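Local coordinates for protein argonaute 5 (PDB 4G0O) that probably recognises the 5' nucleotide of small RNAs through its MID domain and so sorts them for gene regulation in Arabidopsis, at residues A[10-15]-A[45-50]; A[40-45]-A[124-129]. One frame throughout, in Å; residues are numbered along the deposited sequence.

Contact 1 of 2, residues A[10-15]-A[45-50]; sequences KVTSWT and EFKPQP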
loop_
_atom_site.group_PDB
_atom_site.type_symbol
_atom_site.label_atom_id
_atom_site.label_comp_id
_atom_site.label_asym_id
_atom_site.label_seq_id
_atom_site.Cartn_x
_atom_site.Cartn_y
_atom_site.Cartn_z
ATOM N N LYS A 10 -6.909 10.520 -7.181
ATOM C CA LYS A 10 -6.621 11.317 -5.993
ATOM C C LYS A 10 -6.952 10.544 -4.717
ATOM O O LYS A 10 -8.092 10.139 -4.505
ATOM C CB LYS A 10 -7.350 12.661 -6.029
ATOM C CG LYS A 10 -7.141 13.506 -4.767
ATOM C CD LYS A 10 -8.065 14.725 -4.777
ATOM C CE LYS A 10 -7.906 15.593 -3.529
ATOM N NZ LYS A 10 -8.944 16.679 -3.511
ATOM N N VAL A 11 -5.945 10.358 -3.868
ATOM C CA VAL A 11 -6.103 9.604 -2.627
ATOM C C VAL A 11 -6.058 10.528 -1.413
ATOM O O VAL A 11 -5.057 11.204 -1.183
ATOM C CB VAL A 11 -4.995 8.525 -2.472
ATOM C CG1 VAL A 11 -5.214 7.704 -1.229
ATOM C CG2 VAL A 11 -4.977 7.625 -3.662
ATOM N N THR A 12 -7.140 10.526 -0.637
ATOM C CA THR A 12 -7.262 11.329 0.585
ATOM C C THR A 12 -7.212 10.473 1.864
ATOM O O THR A 12 -6.809 10.943 2.932
ATOM C CB THR A 12 -8.592 12.119 0.595
ATOM O OG1 THR A 12 -8.789 12.754 -0.678
ATOM C CG2 THR A 12 -8.576 13.183 1.683
ATOM N N SER A 13 -7.641 9.221 1.751
ATOM C CA SER A 13 -7.667 8.313 2.889
ATOM C C SER A 13 -6.808 7.068 2.626
ATOM O O SER A 13 -7.145 6.233 1.796
ATOM C CB SER A 13 -9.115 7.910 3.187
ATOM O OG SER A 13 -9.223 7.272 4.446
ATOM N N TRP A 14 -5.686 6.962 3.321
ATOM C CA TRP A 14 -4.767 5.848 3.115
ATOM C C TRP A 14 -3.985 5.615 4.405
ATOM O O TRP A 14 -3.903 6.501 5.251
ATOM C CB TRP A 14 -3.800 6.130 1.946
ATOM C CG TRP A 14 -2.805 7.206 2.277
ATOM C CD1 TRP A 14 -2.951 8.548 2.087
ATOM C CD2 TRP A 14 -1.520 7.030 2.904
ATOM N NE1 TRP A 14 -1.837 9.218 2.551
ATOM C CE2 TRP A 14 -0.950 8.307 3.057
ATOM C CE3 TRP A 14 -0.805 5.914 3.345
ATOM C CZ2 TRP A 14 0.291 8.494 3.635
ATOM C CZ3 TRP A 14 0.426 6.108 3.913
ATOM C CH2 TRP A 14 0.966 7.386 4.051
ATOM N N THR A 15 -3.436 4.418 4.566
ATOM C CA THR A 15 -2.506 4.154 5.657
ATOM C C THR A 15 -1.716 2.893 5.359
ATOM O O THR A 15 -1.900 2.268 4.314
ATOM C CB THR A 15 -3.199 4.057 7.039
ATOM O OG1 THR A 15 -2.206 4.020 8.071
ATOM C CG2 THR A 15 -4.079 2.821 7.125
ATOM N N GLU A 45 -2.497 12.441 -6.941
ATOM C CA GLU A 45 -2.490 13.367 -5.817
ATOM C C GLU A 45 -2.742 12.583 -4.528
ATOM O O GLU A 45 -3.652 11.765 -4.460
ATOM C CB GLU A 45 -3.541 14.460 -5.992
ATOM C CG GLU A 45 -3.247 15.683 -5.143
ATOM C CD GLU A 45 -4.411 16.652 -5.054
ATOM O OE1 GLU A 45 -5.196 16.758 -6.033
ATOM O OE2 GLU A 45 -4.533 17.302 -3.983
ATOM N N PHE A 46 -1.908 12.809 -3.518
ATOM C CA PHE A 46 -2.016 12.085 -2.262
ATOM C C PHE A 46 -2.008 13.062 -1.112
ATOM O O PHE A 46 -1.174 13.961 -1.083
ATOM C CB PHE A 46 -0.799 11.181 -2.080
ATOM C CG PHE A 46 -1.067 9.723 -2.308
ATOM C CD1 PHE A 46 -1.365 8.884 -1.238
ATOM C CD2 PHE A 46 -0.978 9.181 -3.578
ATOM C CE1 PHE A 46 -1.586 7.552 -1.441
ATOM C CE2 PHE A 46 -1.211 7.834 -3.784
ATOM C CZ PHE A 46 -1.509 7.020 -2.715
ATOM N N LYS A 47 -2.917 12.874 -0.155
ATOM C CA LYS A 47 -2.799 13.552 1.121
ATOM C C LYS A 47 -1.567 12.990 1.809
ATOM O O LYS A 47 -1.420 11.777 1.898
ATOM C CB LYS A 47 -4.033 13.293 1.970
ATOM C CG LYS A 47 -4.189 14.207 3.161
ATOM C CD LYS A 47 -5.586 14.025 3.755
ATOM C CE LYS A 47 -5.794 14.869 5.009
ATOM N NZ LYS A 47 -4.985 14.358 6.142
ATOM N N PRO A 48 -0.665 13.865 2.276
ATOM C CA PRO A 48 0.598 13.393 2.869
ATOM C C PRO A 48 0.458 12.708 4.226
ATOM O O PRO A 48 1.351 11.973 4.623
ATOM C CB PRO A 48 1.447 14.668 2.995
ATOM C CG PRO A 48 0.503 15.797 2.850
ATOM C CD PRO A 48 -0.679 15.320 2.059
ATOM N N GLN A 49 -0.653 12.939 4.912
ATOM C CA GLN A 49 -0.877 12.345 6.219
ATOM C C GLN A 49 -1.802 11.143 6.049
ATOM O O GLN A 49 -2.809 11.221 5.347
ATOM C CB GLN A 49 -1.484 13.373 7.188
ATOM C CG GLN A 49 -0.632 14.648 7.402
ATOM C CD GLN A 49 -1.189 15.899 6.707
ATOM O OE1 GLN A 49 -1.573 16.893 7.503
ATOM N NE2 GLN A 49 -1.255 15.977 5.478
ATOM N N PRO A 50 -1.455 10.011 6.679
ATOM C CA PRO A 50 -2.327 8.846 6.580
ATOM C C PRO A 50 -3.591 9.110 7.398
ATOM O O PRO A 50 -3.558 9.953 8.291
ATOM C CB PRO A 50 -1.478 7.733 7.206
ATOM C CG PRO A 50 -0.686 8.426 8.230
ATOM C CD PRO A 50 -0.368 9.796 7.648
HETATM O O HOH W 1 -5.166 9.863 4.560
#

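Contact 2 of 2, residues A[40-45]-A[124-129]; sequences VSKGME and VALKIN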
loop_
_atom_site.group_PDB
_atom_site.type_symbol
_atom_site.label_atom_id
_atom_site.label_comp_id
_atom_site.label_asym_id
_atom_site.label_seq_id
_atom_site.Cartn_x
_atom_site.Cartn_y
_atom_site.Cartn_z
ATOM N N VAL A 40 3.039 10.569 -6.943
ATOM C CA VAL A 40 2.724 11.965 -7.224
ATOM C C VAL A 40 3.477 12.513 -8.440
ATOM O O VAL A 40 2.888 13.180 -9.287
ATOM C CB VAL A 40 2.913 12.860 -5.986
ATOM C CG1 VAL A 40 3.080 14.324 -6.393
ATOM C CG2 VAL A 40 1.709 12.691 -5.049
ATOM N N SER A 41 4.764 12.203 -8.548
ATOM C CA SER A 41 5.529 12.637 -9.722
ATOM C C SER A 41 4.910 12.121 -11.020
ATOM O O SER A 41 5.059 12.746 -12.068
ATOM C CB SER A 41 6.984 12.171 -9.640
ATOM O OG SER A 41 7.049 10.756 -9.555
ATOM N N LYS A 42 4.212 10.987 -10.952
ATOM C CA LYS A 42 3.648 10.385 -12.162
ATOM C C LYS A 42 2.233 10.868 -12.486
ATOM O O LYS A 42 1.721 10.587 -13.570
ATOM C CB LYS A 42 3.714 8.858 -12.115
ATOM C CG LYS A 42 5.141 8.307 -12.065
ATOM C CD LYS A 42 5.189 6.805 -12.327
ATOM C CE LYS A 42 5.741 6.498 -13.726
ATOM N NZ LYS A 42 4.746 6.730 -14.807
ATOM N N GLY A 43 1.609 11.598 -11.560
ATOM C CA GLY A 43 0.346 12.255 -11.858
ATOM C C GLY A 43 -0.745 12.128 -10.812
ATOM O O GLY A 43 -1.799 12.759 -10.940
ATOM N N MET A 44 -0.514 11.321 -9.782
ATOM C CA MET A 44 -1.513 11.158 -8.721
ATOM C C MET A 44 -1.457 12.325 -7.760
ATOM O O MET A 44 -0.500 13.112 -7.782
ATOM C CB MET A 44 -1.297 9.864 -7.939
ATOM C CG MET A 44 -1.507 8.611 -8.759
ATOM S SD MET A 44 -1.499 7.152 -7.714
ATOM C CE MET A 44 -3.177 7.218 -7.053
ATOM N N GLU A 45 -2.497 12.441 -6.941
ATOM C CA GLU A 45 -2.490 13.367 -5.817
ATOM C C GLU A 45 -2.742 12.583 -4.528
ATOM O O GLU A 45 -3.652 11.765 -4.460
ATOM C CB GLU A 45 -3.541 14.460 -5.992
ATOM C CG GLU A 45 -3.247 15.683 -5.143
ATOM C CD GLU A 45 -4.411 16.652 -5.054
ATOM O OE1 GLU A 45 -5.196 16.758 -6.033
ATOM O OE2 GLU A 45 -4.533 17.302 -3.983
ATOM N N VAL A 124 4.816 -0.279 -8.648
ATOM C CA VAL A 124 3.790 -0.213 -7.611
ATOM C C VAL A 124 2.903 1.016 -7.768
ATOM O O VAL A 124 1.677 0.920 -7.666
ATOM C CB VAL A 124 4.430 -0.235 -6.209
ATOM C CG1 VAL A 124 3.396 0.054 -5.111
ATOM C CG2 VAL A 124 5.125 -1.570 -5.991
ATOM N N ALA A 125 3.512 2.168 -8.021
ATOM C CA ALA A 125 2.751 3.409 -8.205
ATOM C C ALA A 125 1.682 3.286 -9.300
ATOM O O ALA A 125 0.554 3.724 -9.126
ATOM C CB ALA A 125 3.691 4.579 -8.501
ATOM N N LEU A 126 2.031 2.668 -10.417
ATOM C CA LEU A 126 1.075 2.519 -11.516
ATOM C C LEU A 126 -0.016 1.518 -11.134
ATOM O O LEU A 126 -1.183 1.701 -11.491
ATOM C CB LEU A 126 1.788 2.052 -12.779
ATOM C CG LEU A 126 2.701 3.075 -13.460
ATOM C CD1 LEU A 126 3.705 2.363 -14.369
ATOM C CD2 LEU A 126 1.864 4.079 -14.249
ATOM N N LYS A 127 0.375 0.463 -10.415
ATOM C CA LYS A 127 -0.584 -0.504 -9.881
ATOM C C LYS A 127 -1.550 0.193 -8.936
ATOM O O LYS A 127 -2.746 -0.023 -9.006
ATOM C CB LYS A 127 0.132 -1.643 -9.152
ATOM C CG LYS A 127 1.055 -2.494 -10.035
ATOM C CD LYS A 127 1.929 -3.383 -9.159
ATOM C CE LYS A 127 2.788 -4.343 -9.974
ATOM N NZ LYS A 127 3.644 -5.193 -9.076
ATOM N N ILE A 128 -1.021 1.047 -8.063
ATOM C CA ILE A 128 -1.860 1.816 -7.146
ATOM C C ILE A 128 -2.810 2.779 -7.866
ATOM O O ILE A 128 -3.939 2.949 -7.442
ATOM C CB ILE A 128 -0.999 2.568 -6.092
ATOM C CG1 ILE A 128 -0.525 1.603 -4.999
ATOM C CG2 ILE A 128 -1.770 3.708 -5.453
ATOM C CD1 ILE A 128 0.596 2.175 -4.164
ATOM N N ASN A 129 -2.360 3.402 -8.956
ATOM C CA ASN A 129 -3.216 4.336 -9.707
ATOM C C ASN A 129 -4.470 3.681 -10.269
ATOM O O ASN A 129 -5.557 4.221 -10.143
ATOM C CB ASN A 129 -2.449 5.023 -10.845
ATOM C CG ASN A 129 -3.271 6.112 -11.531
ATOM O OD1 ASN A 129 -3.899 6.930 -10.872
ATOM N ND2 ASN A 129 -3.280 6.108 -12.862
#

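Contact 1 of 2, residues A[10-15]-A[45-50]
V11 and F46 pair in parallel where the strands of a right-handed beta-alpha-beta crossover meet, strand 7-18 leading through helix 27-42 to strand 45-46 in the Rossmann-like MID fold. V11 N donates to E45 O at 2.8 Å, and K47 N returns a bond to V11 O at 2.9 Å. On one face of the sheet V11 and F46 lie side by side, V11 CB over the centre of the F46 ring, 3.7 Å from its centroid, a CH-pi contact. On the opposite face K10 and E45 run side by side, their charged ends too far apart for a salt bridge.

Beyond the paired residues, W14 reaches across to the other segment. Its first torsion (70°) sets CG between its own N and carbonyl carbon and brings the end of the ring up against 45-50. W14 CG lies 3.9 Å from F46 CE1 and W14 CD1 3.7 Å from F46 CD1, as the F46 edge meets the indole face in a T-shaped pair with planes at 72°. NE1, at the ring edge, reaches K47 O at 2.7 Å, a fairly straight bond (160°) nearly in the indole plane. CE2 passes under P50 CA, P48 O lies by CZ2 at the ring edge, and CH2 finishes 4.0 Å from P50 CB, on the face opposite F46. A leucine here would probably leave K47 O without its indole donor and F46 and P50 without the flat ring between them. Where the backbones part, one water accepts from W14 N and donates to T12 O and, at 2.8 Å, to Q49 O.

Contact 2 of 2, residues A[40-45]-A[124-129]
M44 sends CG away from its carbonyl carbon and beside its backbone N (chi1 -65°), then bends at the thioether (chi3 80°), while N129 holds its CG anti to the backbone N (chi1 -173°); the two side chains thus slide past each other in opposite directions. M44 CG touches N129 OD1 at 3.6 Å, SD lies 3.9 Å from N129 CB, and the bend brings CE to 4.1 Å from I128 CG2, so that the methyl packs against the aliphatic flank of helix 118-131. SD also stands 4.2 Å from A125 O, a loose approach to a carbonyl already engaged by N129 N at 2.9 Å within the helix.

The amide of N129 is gripped from elsewhere: OD1 accepts from A9 N, and ND2 donates to N7 O and N136 OD1. These bonds fix its rotation and satisfy its buried polar atoms, so that M44 packs beside an amide already held. At the end of helix 27-42, K42 crosses L126 at about a right angle, its NZ 4.0 Å from L126 CD2, with the ammonium held by K3 O. The A125 methyl touches M38 and C39 of that helix.

G43, the first residue to leave helical angles, has its N hydrogen-bonded back to V40 O at 3.1 Å. The chain then turns at once, placing M44 between helix 118-131 and strand 7-18, where it also touches A9 and V11. With two bonds back into the last turn and positive phi at G43, the turn is a Schellman motif at a helix C-terminus, here leading from helix to strand in a beta-alpha-beta unit packed against another helix of the Rossmann-like MID domain.

Contacts 1 and 2 share E45, and their centres lie about 12 Å apart. Contact 1 joins the two strands of the beta-alpha-beta unit; contact 2 packs the turn between its helix and second strand against helix 118-131. They touch directly: V11 CG2 meets M44 CE at 3.9 Å, so V11 packs both on F46 and on the thioether methyl, and V40 CG2 lies 3.9 Å from F46 N. I36 and C39 extend this apolar packing, I36 touching W14 and F46, and C39 touching F46, M44 and A125. Neither contact includes a bound nucleotide, and both belong to the structural framework of the MID fold.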